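Local coordinates for RabGAP/TBC protein (Chlamydomonas reinhardtii, PDB 4P17) that probably stimulates GTP hydrolysis by Rab GTPases in the flagellum through its TBC domain, although its function is not established, at residues 261-273 with 292-306. Residues are numbered along the deposited sequence; the frame is centred on the assembly and turned at random.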
ATOM      1  N   LEU A 261       5.881  -5.657  -4.362  1.00  5.18           N
ATOM      2  CA  LEU A 261       4.921  -6.450  -3.604  1.00  8.74           C
ATOM      3  C   LEU A 261       5.570  -7.751  -3.137  1.00  9.05           C
ATOM      4  O   LEU A 261       5.515  -8.061  -1.950  1.00  7.25           O
ATOM      5  CB  LEU A 261       3.686  -6.711  -4.433  1.00 10.20           C
ATOM      6  CG  LEU A 261       2.919  -5.427  -4.789  1.00  9.34           C
ATOM      7  CD1 LEU A 261       1.717  -5.815  -5.618  1.00  1.68           C
ATOM      8  CD2 LEU A 261       2.522  -4.603  -3.528  1.00 13.28           C
ATOM      9  N   PHE A 262       6.244  -8.480  -4.025  1.00  6.67           N
ATOM     10  CA  PHE A 262       6.783  -9.751  -3.564  1.00  6.79           C
ATOM     11  C   PHE A 262       8.064  -9.499  -2.757  1.00  7.20           C
ATOM     12  O   PHE A 262       8.389 -10.296  -1.884  1.00  5.59           O
ATOM     13  CB  PHE A 262       6.999 -10.764  -4.713  1.00  6.88           C
ATOM     14  CG  PHE A 262       8.022 -10.365  -5.772  1.00  8.82           C
ATOM     15  CD1 PHE A 262       9.382 -10.376  -5.495  1.00 10.61           C
ATOM     16  CD2 PHE A 262       7.614 -10.063  -7.075  1.00 15.02           C
ATOM     17  CE1 PHE A 262      10.311 -10.060  -6.476  1.00 13.56           C
ATOM     18  CE2 PHE A 262       8.536  -9.747  -8.059  1.00 11.35           C
ATOM     19  CZ  PHE A 262       9.879  -9.760  -7.777  1.00 13.80           C
ATOM     20  N   ARG A 263       8.764  -8.390  -2.985  1.00  3.97           N
ATOM     21  CA  ARG A 263       9.986  -8.164  -2.203  1.00  5.07           C
ATOM     22  C   ARG A 263       9.625  -7.878  -0.761  1.00  5.65           C
ATOM     23  O   ARG A 263      10.312  -8.329   0.172  1.00  5.95           O
ATOM     24  CB  ARG A 263      10.830  -7.048  -2.802  1.00  9.91           C
ATOM     25  CG  ARG A 263      11.490  -7.545  -4.064  1.00 12.16           C
ATOM     26  CD  ARG A 263      12.167  -6.527  -4.965  1.00 14.90           C
ATOM     27  NE  ARG A 263      12.825  -7.261  -6.055  1.00 22.21           N
ATOM     28  CZ  ARG A 263      13.290  -6.734  -7.188  1.00 20.09           C
ATOM     29  NH1 ARG A 263      13.182  -5.445  -7.447  1.00 18.41           N
ATOM     30  NH2 ARG A 263      13.861  -7.518  -8.078  1.00 17.95           N
ATOM     31  N   VAL A 264       8.546  -7.137  -0.555  1.00  6.21           N
ATOM     32  CA  VAL A 264       8.134  -6.824   0.810  1.00  4.98           C
ATOM     33  C   VAL A 264       7.493  -8.089   1.454  1.00  5.33           C
ATOM     34  O   VAL A 264       7.663  -8.372   2.632  1.00  8.16           O
ATOM     35  CB  VAL A 264       7.177  -5.623   0.832  1.00  6.33           C
ATOM     36  CG1 VAL A 264       6.580  -5.413   2.226  1.00  6.10           C
ATOM     37  CG2 VAL A 264       7.935  -4.390   0.427  1.00  4.29           C
ATOM     38  N   ALA A 265       6.736  -8.827   0.674  1.00  5.10           N
ATOM     39  CA  ALA A 265       6.132 -10.053   1.170  1.00  5.33           C
ATOM     40  C   ALA A 265       7.207 -11.027   1.660  1.00  6.91           C
ATOM     41  O   ALA A 265       7.084 -11.606   2.754  1.00  5.65           O
ATOM     42  CB  ALA A 265       5.298 -10.656   0.087  1.00  5.15           C
ATOM     43  N   LEU A 266       8.269 -11.193   0.875  1.00  7.14           N
ATOM     44  CA  LEU A 266       9.359 -12.094   1.270  1.00  7.33           C
ATOM     45  C   LEU A 266      10.004 -11.570   2.549  1.00 10.21           C
ATOM     46  O   LEU A 266      10.318 -12.352   3.452  1.00  6.99           O
ATOM     47  CB  LEU A 266      10.434 -12.219   0.177  1.00  7.11           C
ATOM     48  CG  LEU A 266      11.540 -13.176   0.631  1.00  9.81           C
ATOM     49  CD1 LEU A 266      11.003 -14.617   0.624  1.00 10.47           C
ATOM     50  CD2 LEU A 266      12.752 -13.036  -0.200  1.00 26.05           C
ATOM     51  N   ALA A 267      10.193 -10.249   2.624  1.00  9.51           N
ATOM     52  CA  ALA A 267      10.826  -9.654   3.801  1.00  6.33           C
ATOM     53  C   ALA A 267       9.997  -9.947   5.051  1.00  6.35           C
ATOM     54  O   ALA A 267      10.545 -10.234   6.104  1.00  6.71           O
ATOM     55  CB  ALA A 267      11.016  -8.151   3.616  1.00  7.13           C
ATOM     56  N   MET A 268       8.679  -9.873   4.944  1.00  5.29           N
ATOM     57  CA  MET A 268       7.818 -10.225   6.071  1.00  5.15           C
ATOM     58  C   MET A 268       8.028 -11.646   6.526  1.00  9.69           C
ATOM     59  O   MET A 268       8.038 -11.919   7.720  1.00  9.16           O
ATOM     60  CB  MET A 268       6.357 -10.043   5.700  1.00  4.21           C
ATOM     61  CG  MET A 268       5.961  -8.635   5.537  1.00  9.54           C
ATOM     62  SD  MET A 268       5.849  -7.744   7.082  1.00 16.70           S
ATOM     63  CE  MET A 268       4.670  -8.713   8.025  1.00 22.37           C
ATOM     64  N   LEU A 269       8.167 -12.557   5.569  1.00  6.08           N
ATOM     65  CA  LEU A 269       8.367 -13.954   5.903  1.00  6.16           C
ATOM     66  C   LEU A 269       9.753 -14.184   6.504  1.00 11.12           C
ATOM     67  O   LEU A 269       9.906 -15.028   7.387  1.00 10.21           O
ATOM     68  CB  LEU A 269       8.153 -14.819   4.677  1.00  7.04           C
ATOM     69  CG  LEU A 269       6.743 -14.725   4.074  1.00 10.33           C
ATOM     70  CD1 LEU A 269       6.562 -15.585   2.822  1.00  9.84           C
ATOM     71  CD2 LEU A 269       5.681 -15.082   5.108  1.00 11.76           C
ATOM     72  N   LYS A 270      10.756 -13.452   6.019  1.00  7.06           N
ATOM     73  CA  LYS A 270      12.099 -13.563   6.571  1.00  5.83           C
ATOM     74  C   LYS A 270      12.116 -13.113   8.023  1.00  7.91           C
ATOM     75  O   LYS A 270      12.695 -13.760   8.909  1.00  7.74           O
ATOM     76  CB  LYS A 270      13.073 -12.733   5.741  1.00  7.87           C
ATOM     77  CG  LYS A 270      14.521 -12.866   6.109  1.00 16.29           C
ATOM     78  CD  LYS A 270      15.382 -12.394   4.957  1.00 12.37           C
ATOM     79  CE  LYS A 270      16.531 -11.508   5.421  1.00 32.77           C
ATOM     80  NZ  LYS A 270      17.295 -12.076   6.561  1.00 36.37           N
ATOM     81  N   ILE A 271      11.476 -11.983   8.263  1.00 10.81           N
ATOM     82  CA  ILE A 271      11.522 -11.328   9.569  1.00  7.75           C
ATOM     83  C   ILE A 271      10.811 -12.191  10.630  1.00 14.50           C
ATOM     84  O   ILE A 271      11.255 -12.288  11.783  1.00 12.02           O
ATOM     85  CB  ILE A 271      10.885  -9.911   9.428  1.00  8.05           C
ATOM     86  CG1 ILE A 271      11.853  -8.986   8.700  1.00 11.94           C
ATOM     87  CG2 ILE A 271      10.526  -9.323  10.766  1.00  7.94           C
ATOM     88  CD1 ILE A 271      11.271  -7.610   8.294  1.00  9.15           C
ATOM     89  N   TYR A 272       9.715 -12.841  10.242  1.00 10.33           N
ATOM     90  CA  TYR A 272       8.921 -13.617  11.197  1.00  6.33           C
ATOM     91  C   TYR A 272       9.120 -15.113  10.991  1.00 13.38           C
ATOM     92  O   TYR A 272       8.329 -15.903  11.467  1.00 14.20           O
ATOM     93  CB  TYR A 272       7.449 -13.257  11.067  1.00 10.22           C
ATOM     94  CG  TYR A 272       7.221 -11.873  11.538  1.00  7.55           C
ATOM     95  CD1 TYR A 272       7.228 -11.581  12.897  1.00 19.19           C
ATOM     96  CD2 TYR A 272       7.086 -10.833  10.640  1.00  9.87           C
ATOM     97  CE1 TYR A 272       7.060 -10.281  13.349  1.00 18.55           C
ATOM     98  CE2 TYR A 272       6.920  -9.532  11.081  1.00 12.25           C
ATOM     99  CZ  TYR A 272       6.908  -9.267  12.431  1.00 19.50           C
ATOM    100  OH  TYR A 272       6.753  -7.981  12.875  1.00 19.14           O
ATOM    101  N   GLU A 273      10.189 -15.485  10.294  1.00  9.16           N
ATOM    102  CA  GLU A 273      10.450 -16.896  10.012  1.00  8.66           C
ATOM    103  C   GLU A 273      10.576 -17.727  11.292  1.00 13.76           C
ATOM    104  O   GLU A 273       9.946 -18.781  11.417  1.00 11.85           O
ATOM    105  CB  GLU A 273      11.721 -17.076   9.189  1.00 13.56           C
ATOM    106  CG  GLU A 273      11.912 -18.531   8.789  1.00  9.20           C
ATOM    107  CD  GLU A 273      13.234 -18.807   8.096  1.00 15.63           C
ATOM    108  OE1 GLU A 273      14.210 -18.027   8.274  1.00 17.58           O
ATOM    109  OE2 GLU A 273      13.295 -19.824   7.367  1.00 23.67           O
ATOM    110  N   ALA A 292       1.049 -10.842  13.624  1.00 18.13           N
ATOM    111  CA  ALA A 292       2.405 -10.336  13.536  1.00 13.79           C
ATOM    112  C   ALA A 292       2.451  -9.194  12.554  1.00 11.12           C
ATOM    113  O   ALA A 292       3.049  -8.160  12.798  1.00 12.31           O
ATOM    114  CB  ALA A 292       3.352 -11.422  13.092  1.00 14.48           C
ATOM    115  N   ALA A 293       1.797  -9.388  11.424  1.00  8.77           N
ATOM    116  CA  ALA A 293       1.868  -8.385  10.390  1.00 13.28           C
ATOM    117  C   ALA A 293       1.191  -7.116  10.870  1.00 10.41           C
ATOM    118  O   ALA A 293       1.658  -6.021  10.580  1.00 10.33           O
ATOM    119  CB  ALA A 293       1.243  -8.887   9.118  1.00  8.21           C
ATOM    120  N   ALA A 294       0.110  -7.259  11.629  1.00  9.64           N
ATOM    121  CA  ALA A 294      -0.636  -6.090  12.084  1.00  8.03           C
ATOM    122  C   ALA A 294       0.156  -5.233  13.078  1.00 10.85           C
ATOM    123  O   ALA A 294      -0.209  -4.079  13.343  1.00 10.60           O
ATOM    124  CB  ALA A 294      -1.983  -6.533  12.691  1.00 14.78           C
ATOM    125  N   THR A 295       1.240  -5.764  13.638  1.00 11.01           N
ATOM    126  CA  THR A 295       2.040  -4.949  14.558  1.00  7.62           C
ATOM    127  C   THR A 295       3.454  -4.730  14.024  1.00  9.00           C
ATOM    128  O   THR A 295       4.416  -4.497  14.763  1.00 10.90           O
ATOM    129  CB  THR A 295       2.059  -5.563  15.952  1.00 15.33           C
ATOM    130  OG1 THR A 295       2.592  -6.880  15.881  1.00 11.99           O
ATOM    131  CG2 THR A 295       0.643  -5.610  16.504  1.00 18.99           C
ATOM    132  N   MET A 296       3.568  -4.780  12.702  1.00  8.54           N
ATOM    133  CA  MET A 296       4.844  -4.563  12.057  1.00  5.34           C
ATOM    134  C   MET A 296       5.126  -3.049  11.989  1.00 10.13           C
ATOM    135  O   MET A 296       4.945  -2.405  10.960  1.00  9.57           O
ATOM    136  CB  MET A 296       4.851  -5.221  10.680  1.00  8.15           C
ATOM    137  CG  MET A 296       6.244  -5.613  10.181  1.00 13.38           C
ATOM    138  SD  MET A 296       7.451  -4.253  10.128  1.00 12.26           S
ATOM    139  CE  MET A 296       8.982  -5.167  10.297  1.00 10.62           C
ATOM    140  N   HIS A 297       5.597  -2.492  13.101  1.00 11.26           N
ATOM    141  CA  HIS A 297       5.813  -1.059  13.216  1.00 11.00           C
ATOM    142  C   HIS A 297       7.201  -0.643  12.756  1.00 10.14           C
ATOM    143  O   HIS A 297       7.417   0.517  12.444  1.00  7.99           O
ATOM    144  CB  HIS A 297       5.565  -0.611  14.666  1.00  8.62           C
ATOM    145  CG  HIS A 297       4.152  -0.797  15.093  1.00 13.60           C
ATOM    146  ND1 HIS A 297       3.129   0.008  14.629  1.00 10.39           N
ATOM    147  CD2 HIS A 297       3.572  -1.725  15.890  1.00 11.24           C
ATOM    148  CE1 HIS A 297       1.986  -0.401  15.150  1.00 16.56           C
ATOM    149  NE2 HIS A 297       2.225  -1.449  15.915  1.00 14.79           N
ATOM    150  N   GLN A 298       8.115  -1.609  12.632  1.00 10.80           N
ATOM    151  CA  GLN A 298       9.477  -1.308  12.239  1.00  9.12           C
ATOM    152  C   GLN A 298       9.540  -1.172  10.726  1.00 10.22           C
ATOM    153  O   GLN A 298       9.995  -2.080  10.003  1.00  8.92           O
ATOM    154  CB  GLN A 298      10.449  -2.398  12.737  1.00 13.98           C
ATOM    155  CG  GLN A 298      11.655  -1.851  13.491  1.00 13.12           C
ATOM    156  CD  GLN A 298      12.302  -0.664  12.816  1.00 16.56           C
ATOM    157  OE1 GLN A 298      12.134  -0.440  11.615  1.00 11.13           O
ATOM    158  NE2 GLN A 298      13.038   0.117  13.590  1.00  9.50           N
ATOM    159  N   ARG A 299       9.065  -0.040  10.225  1.00  4.03           N
ATOM    160  CA  ARG A 299       9.009   0.154   8.786  1.00 12.12           C
ATOM    161  C   ARG A 299      10.404   0.317   8.144  1.00 10.31           C
ATOM    162  O   ARG A 299      10.617  -0.042   6.992  1.00  6.40           O
ATOM    163  CB  ARG A 299       8.107   1.357   8.450  1.00 10.15           C
ATOM    164  CG  ARG A 299       8.490   2.670   9.075  1.00  8.36           C
ATOM    165  CD  ARG A 299       7.375   3.657   8.935  1.00  8.40           C
ATOM    166  NE  ARG A 299       7.788   4.996   9.347  1.00  7.56           N
ATOM    167  CZ  ARG A 299       7.608   5.491  10.561  1.00 10.81           C
ATOM    168  NH1 ARG A 299       7.033   4.767  11.514  1.00  3.83           N
ATOM    169  NH2 ARG A 299       8.001   6.720  10.819  1.00  8.05           N
ATOM    170  N   ASP A 300      11.374   0.794   8.918  1.00  8.23           N
ATOM    171  CA  ASP A 300      12.725   0.909   8.413  1.00  7.92           C
ATOM    172  C   ASP A 300      13.307  -0.476   8.127  1.00  9.45           C
ATOM    173  O   ASP A 300      13.881  -0.738   7.053  1.00  6.24           O
ATOM    174  CB  ASP A 300      13.646   1.631   9.405  1.00 15.38           C
ATOM    175  CG  ASP A 300      13.447   3.136   9.460  1.00 17.04           C
ATOM    176  OD1 ASP A 300      12.887   3.748   8.517  1.00 16.28           O
ATOM    177  OD2 ASP A 300      13.939   3.717  10.455  1.00  6.61           O
ATOM    178  N   VAL A 301      13.160  -1.371   9.096  1.00  8.31           N
ATOM    179  CA  VAL A 301      13.695  -2.715   8.951  1.00  4.95           C
ATOM    180  C   VAL A 301      12.936  -3.482   7.876  1.00  9.08           C
ATOM    181  O   VAL A 301      13.538  -4.284   7.133  1.00  6.45           O
ATOM    182  CB  VAL A 301      13.643  -3.445  10.278  1.00 11.19           C
ATOM    183  CG1 VAL A 301      14.007  -4.922  10.112  1.00 14.39           C
ATOM    184  CG2 VAL A 301      14.561  -2.729  11.258  1.00 10.66           C
ATOM    185  N   LEU A 302      11.633  -3.261   7.770  1.00  6.87           N
ATOM    186  CA  LEU A 302      10.893  -3.946   6.703  1.00  8.19           C
ATOM    187  C   LEU A 302      11.475  -3.597   5.340  1.00  3.15           C
ATOM    188  O   LEU A 302      11.678  -4.478   4.492  1.00  6.27           O
ATOM    189  CB  LEU A 302       9.395  -3.595   6.715  1.00  7.99           C
ATOM    190  CG  LEU A 302       8.600  -4.350   5.625  1.00  9.91           C
ATOM    191  CD1 LEU A 302       8.672  -5.879   5.797  1.00  3.49           C
ATOM    192  CD2 LEU A 302       7.138  -3.891   5.641  1.00  7.51           C
ATOM    193  N   MET A 303      11.671  -2.317   5.060  1.00  5.55           N
ATOM    194  CA  MET A 303      12.089  -1.963   3.702  1.00  9.12           C
ATOM    195  C   MET A 303      13.560  -2.342   3.483  1.00 10.97           C
ATOM    196  O   MET A 303      13.955  -2.811   2.417  1.00  8.08           O
ATOM    197  CB  MET A 303      11.880  -0.490   3.431  1.00 11.72           C
ATOM    198  CG  MET A 303      10.426  -0.058   3.531  1.00  8.14           C
ATOM    199  SD  MET A 303       9.304  -1.136   2.621  1.00  7.97           S
ATOM    200  CE  MET A 303       9.687  -0.852   0.884  1.00 10.41           C
ATOM    201  N   ALA A 304      14.388  -2.111   4.490  1.00  9.42           N
ATOM    202  CA  ALA A 304      15.780  -2.471   4.356  1.00  5.34           C
ATOM    203  C   ALA A 304      15.901  -3.992   4.126  1.00  7.81           C
ATOM    204  O   ALA A 304      16.737  -4.475   3.333  1.00  8.68           O
ATOM    205  CB  ALA A 304      16.540  -2.042   5.577  1.00  9.66           C
ATOM    206  N   THR A 305      15.044  -4.757   4.787  1.00  6.94           N
ATOM    207  CA  THR A 305      15.091  -6.205   4.596  1.00  9.86           C
ATOM    208  C   THR A 305      14.609  -6.545   3.179  1.00  7.93           C
ATOM    209  O   THR A 305      15.212  -7.372   2.506  1.00  7.08           O
ATOM    210  CB  THR A 305      14.276  -6.964   5.660  1.00  7.19           C
ATOM    211  OG1 THR A 305      14.799  -6.647   6.960  1.00 11.00           O
ATOM    212  CG2 THR A 305      14.359  -8.467   5.440  1.00 12.25           C
ATOM    213  N   ALA A 306      13.561  -5.876   2.705  1.00  4.35           N
ATOM    214  CA  ALA A 306      13.057  -6.123   1.352  1.00  4.47           C
ATOM    215  C   ALA A 306      14.106  -5.926   0.273  1.00 10.97           C
ATOM    216  O   ALA A 306      14.074  -6.604  -0.775  1.00 10.67           O
ATOM    217  CB  ALA A 306      11.854  -5.215   1.068  1.00 11.57           C
TER
HETATM  218  O   HOH W   1      12.893  -9.158  -0.449  1.00 11.43           O
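R263 meets A306 mainly through its backbone carbonyl: R263 O lies 3.6 Å from A306 CB, and one water donates to both R263 O and A306 O where no direct hydrogen bond joins the helices. V264 divides its branches, CG1 against L302 CD2 at 3.8 Å and CG2 against M303 CE and A306 CB. A267, its small CB only 3.5 Å from A306 N, lets the helices come close, their axes 8.3 Å apart and steeply crossed at 113°. M268, bent at chi2 and chi3, sets SD 3.6 Å from L302 CD1 and carries CE on to A293 CB; W232 of helix 226-234 also touches it. K270 crosses T305, whose hydroxyl is turned back to V301 O, and touches T305 CG2 with CE. I271 CD1 touches M296 CE and L302 CD1, with T305 OG1 on another side. Y272 ends the row: A292 CB sits over one ring face in a CH-pi contact, 4.0 Å from the centroid, I271 CG2 lies over the rim of the opposite face, and M296 CG lies at the edge, 3.6 Å from OH. A serine at Y272 would probably leave A292 CB and M296 CG without their aromatic partner and open a gap between them. L302, set among V264, A267, M268 and I271, makes a single knob-into-hole contact between helices 259-271 and 299-306 of the all-helical TBC fold, helix 282-294 adding A292 and A293.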